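Beta-galactosidase (Bacillus circulans, PDB 4MAD) probably hydrolyses terminal non-reducing beta-D-galactose residues from beta-D-galactosides, as a family 35 glycoside hydrolase. Local coordinates at residues V359-H364 and Q583-V588. Numbering follows the deposited sequence.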
ATOM      1  N   VAL A 359       0.909  -3.485  28.416  1.00 20.64           N
ATOM      2  CA  VAL A 359       1.867  -2.382  28.563  1.00 21.01           C
ATOM      3  C   VAL A 359       1.179  -1.081  28.971  1.00 22.04           C
ATOM      4  O   VAL A 359       0.332  -0.582  28.271  1.00 24.72           O
ATOM      5  CB  VAL A 359       2.614  -2.090  27.272  1.00 19.88           C
ATOM      6  CG1 VAL A 359       3.457  -0.890  27.384  1.00 18.05           C
ATOM      7  CG2 VAL A 359       3.371  -3.227  26.826  1.00 23.84           C
ATOM      8  N   LYS A 360       1.542  -0.550  30.129  1.00 21.17           N
ATOM      9  CA  LYS A 360       0.957   0.684  30.614  1.00 21.91           C
ATOM     10  C   LYS A 360       1.617   1.917  30.033  1.00 21.26           C
ATOM     11  O   LYS A 360       2.805   1.969  29.884  1.00 20.58           O
ATOM     12  CB  LYS A 360       1.009   0.755  32.129  1.00 24.58           C
ATOM     13  CG  LYS A 360       0.495  -0.456  32.793  1.00 29.96           C
ATOM     14  CD  LYS A 360       0.357  -0.282  34.265  1.00 39.72           C
ATOM     15  CE  LYS A 360       0.987  -1.404  34.991  1.00 43.91           C
ATOM     16  NZ  LYS A 360       0.689  -2.598  34.239  1.00 50.08           N
ATOM     17  N   PHE A 361       0.824   2.921  29.766  1.00 21.25           N
ATOM     18  CA  PHE A 361       1.415   4.110  29.251  1.00 22.09           C
ATOM     19  C   PHE A 361       1.580   5.061  30.426  1.00 21.63           C
ATOM     20  O   PHE A 361       0.646   5.565  30.910  1.00 23.43           O
ATOM     21  CB  PHE A 361       0.561   4.722  28.153  1.00 19.98           C
ATOM     22  CG  PHE A 361       0.512   3.911  26.893  1.00 20.21           C
ATOM     23  CD1 PHE A 361       1.632   3.491  26.268  1.00 18.16           C
ATOM     24  CD2 PHE A 361      -0.663   3.575  26.351  1.00 20.39           C
ATOM     25  CE1 PHE A 361       1.556   2.752  25.163  1.00 21.89           C
ATOM     26  CE2 PHE A 361      -0.725   2.853  25.240  1.00 18.41           C
ATOM     27  CZ  PHE A 361       0.367   2.444  24.652  1.00 24.44           C
ATOM     28  N   THR A 362       2.822   5.271  30.851  1.00 20.67           N
ATOM     29  CA  THR A 362       3.105   6.141  31.988  1.00 24.53           C
ATOM     30  C   THR A 362       3.460   7.558  31.546  1.00 25.01           C
ATOM     31  O   THR A 362       3.383   8.500  32.334  1.00 25.44           O
ATOM     32  CB  THR A 362       4.250   5.582  32.854  1.00 22.31           C
ATOM     33  OG1 THR A 362       5.474   5.615  32.111  1.00 25.81           O
ATOM     34  CG2 THR A 362       3.952   4.150  33.271  1.00 26.55           C
ATOM     35  N   GLU A 363       3.850   7.701  30.284  1.00 24.35           N
ATOM     36  CA  GLU A 363       4.230   9.003  29.746  1.00 23.48           C
ATOM     37  C   GLU A 363       3.307   9.427  28.607  1.00 21.63           C
ATOM     38  O   GLU A 363       2.811   8.591  27.853  1.00 18.84           O
ATOM     39  CB  GLU A 363       5.682   8.980  29.264  1.00 20.00           C
ATOM     40  CG  GLU A 363       6.632   8.244  30.193  1.00 20.00           C
ATOM     41  CD  GLU A 363       8.086   8.586  29.933  1.00 20.00           C
ATOM     42  OE1 GLU A 363       8.561   9.612  30.466  1.00 20.00           O
ATOM     43  OE2 GLU A 363       8.753   7.832  29.194  1.00 20.00           O
ATOM     44  N   HIS A 364       3.082  10.732  28.491  1.00 20.27           N
ATOM     45  CA  HIS A 364       2.244  11.261  27.459  1.00 19.39           C
ATOM     46  C   HIS A 364       2.715  12.647  26.922  1.00 22.29           C
ATOM     47  O   HIS A 364       3.314  13.424  27.602  1.00 18.91           O
ATOM     48  CB  HIS A 364       0.839  11.423  27.970  1.00 20.31           C
ATOM     49  CG  HIS A 364       0.388  10.373  28.924  1.00 21.81           C
ATOM     50  ND1 HIS A 364      -0.234   9.227  28.512  1.00 21.74           N
ATOM     51  CD2 HIS A 364       0.367  10.344  30.270  1.00 21.75           C
ATOM     52  CE1 HIS A 364      -0.565   8.508  29.559  1.00 26.44           C
ATOM     53  NE2 HIS A 364      -0.200   9.158  30.641  1.00 23.38           N
ATOM     54  N   GLN A 583      -5.348   3.844  29.333  1.00 21.79           N
ATOM     55  CA  GLN A 583      -4.151   3.680  30.128  1.00 22.83           C
ATOM     56  C   GLN A 583      -3.088   2.708  29.647  1.00 19.78           C
ATOM     57  O   GLN A 583      -2.009   2.728  30.101  1.00 21.09           O
ATOM     58  CB  GLN A 583      -4.521   3.361  31.560  1.00 23.94           C
ATOM     59  CG  GLN A 583      -5.367   4.351  32.260  1.00 37.20           C
ATOM     60  CD  GLN A 583      -4.739   5.714  32.438  1.00 49.46           C
ATOM     61  OE1 GLN A 583      -3.536   5.866  32.536  1.00 55.65           O
ATOM     62  NE2 GLN A 583      -5.578   6.721  32.499  1.00 55.63           N
ATOM     63  N   SER A 584      -3.474   1.858  28.725  1.00 20.98           N
ATOM     64  CA  SER A 584      -2.670   0.731  28.311  1.00 19.49           C
ATOM     65  C   SER A 584      -3.096   0.097  27.010  1.00 21.24           C
ATOM     66  O   SER A 584      -4.127   0.342  26.511  1.00 17.12           O
ATOM     67  CB  SER A 584      -2.749  -0.350  29.373  1.00 21.67           C
ATOM     68  OG  SER A 584      -3.994  -0.929  29.370  1.00 19.64           O
ATOM     69  N   VAL A 585      -2.246  -0.840  26.426  1.00 18.05           N
ATOM     70  CA  VAL A 585      -2.588  -1.789  25.431  1.00 20.83           C
ATOM     71  C   VAL A 585      -2.079  -3.208  25.838  1.00 21.97           C
ATOM     72  O   VAL A 585      -1.232  -3.317  26.626  1.00 22.47           O
ATOM     73  CB  VAL A 585      -2.001  -1.413  24.058  1.00 20.00           C
ATOM     74  CG1 VAL A 585      -2.602  -0.107  23.562  1.00 20.00           C
ATOM     75  CG2 VAL A 585      -0.485  -1.315  24.134  1.00 20.00           C
ATOM     76  N   THR A 586      -2.540  -4.083  25.071  1.00 22.67           N
ATOM     77  CA  THR A 586      -2.176  -5.453  25.365  1.00 24.34           C
ATOM     78  C   THR A 586      -1.652  -6.172  24.141  1.00 22.32           C
ATOM     79  O   THR A 586      -2.126  -5.949  23.093  1.00 22.71           O
ATOM     80  CB  THR A 586      -3.345  -6.281  25.832  1.00 26.74           C
ATOM     81  OG1 THR A 586      -4.183  -5.490  26.617  1.00 35.48           O
ATOM     82  CG2 THR A 586      -2.843  -7.362  26.693  1.00 29.84           C
ATOM     83  N   PHE A 587      -0.645  -7.004  24.304  1.00 22.24           N
ATOM     84  CA  PHE A 587      -0.074  -7.677  23.190  1.00 18.55           C
ATOM     85  C   PHE A 587      -0.640  -9.112  23.229  1.00 20.32           C
ATOM     86  O   PHE A 587      -0.600  -9.727  24.223  1.00 21.59           O
ATOM     87  CB  PHE A 587       1.444  -7.679  23.274  1.00 20.49           C
ATOM     88  CG  PHE A 587       2.067  -6.358  22.961  1.00 17.44           C
ATOM     89  CD1 PHE A 587       2.775  -6.154  21.827  1.00 20.15           C
ATOM     90  CD2 PHE A 587       1.913  -5.338  23.816  1.00 19.98           C
ATOM     91  CE1 PHE A 587       3.293  -4.942  21.548  1.00 21.33           C
ATOM     92  CE2 PHE A 587       2.437  -4.119  23.544  1.00 25.03           C
ATOM     93  CZ  PHE A 587       3.135  -3.937  22.414  1.00 19.60           C
ATOM     94  N   VAL A 588      -1.157  -9.594  22.122  1.00 18.72           N
ATOM     95  CA  VAL A 588      -1.796 -10.890  22.046  1.00 17.36           C
ATOM     96  C   VAL A 588      -1.155 -11.779  20.960  1.00 19.61           C
ATOM     97  O   VAL A 588      -0.360 -11.308  20.207  1.00 16.96           O
ATOM     98  CB  VAL A 588      -3.291 -10.736  21.806  1.00 18.54           C
ATOM     99  CG1 VAL A 588      -3.870  -9.930  22.853  1.00 23.09           C
ATOM    100  CG2 VAL A 588      -3.536 -10.087  20.515  1.00 18.52           C
TER
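Val-359 N donates to Val-585 O at 2.8 Å, and the return bond from Val-585 N to Val-359 O, at 3.2 Å, closes a hydrogen-bonded antiparallel pair. Together with Phe-361 N to Gln-583 O (2.9 Å), these bonds join strands 357-366 and 584-588, neighbours in the C-terminal antiparallel sheet that also includes 514-522 and 569-577, consistent with a galactose-binding-type beta domain. The bonds differ in geometry: Val-359 N approaches nearly along the C=O axis of Val-585; the N-H of Phe-361 is aimed almost straight at its acceptor (177°), though its N is tilted from the Gln-583 carbonyl plane; that of Val-585 reaches Val-359 O at 154°. Lys-360 and Ser-584 form the intervening non-hydrogen-bonded pair, and their side chains project from the sheet surface opposite that of Val-359 and Val-585. On the valine face, Phe-361 reaches back over the partner strand. With CG anti to the carbonyl carbon (chi1 -69°), its ring carries CE2 to 3.9 Å from Val-585 CG1 and CZ to the same distance from Val-585 CG2, so both methyls meet one ring. Leu-575 of strand 569-577 touches both Phe-361 and Val-585, evidence that this hydrophobic layer is shared with another strand of the sheet. An alanine in place of Phe-361 would probably keep the backbone bond to Gln-583 O but leave a gap beside the two Val-585 methyls and Leu-575. Leu-520 of the adjacent strand 514-522 touches both Val-359 and Phe-587, continuing the apolar layer on the same face. It is packing between neighbouring strands, away from the predicted catalytic glutamates. The two methyls of Val-359 are used unequally: CG1 lies anti to the backbone N, while CG2, beside that N, approaches the Phe-587 ring obliquely and comes within 3.5 Å of its CE2.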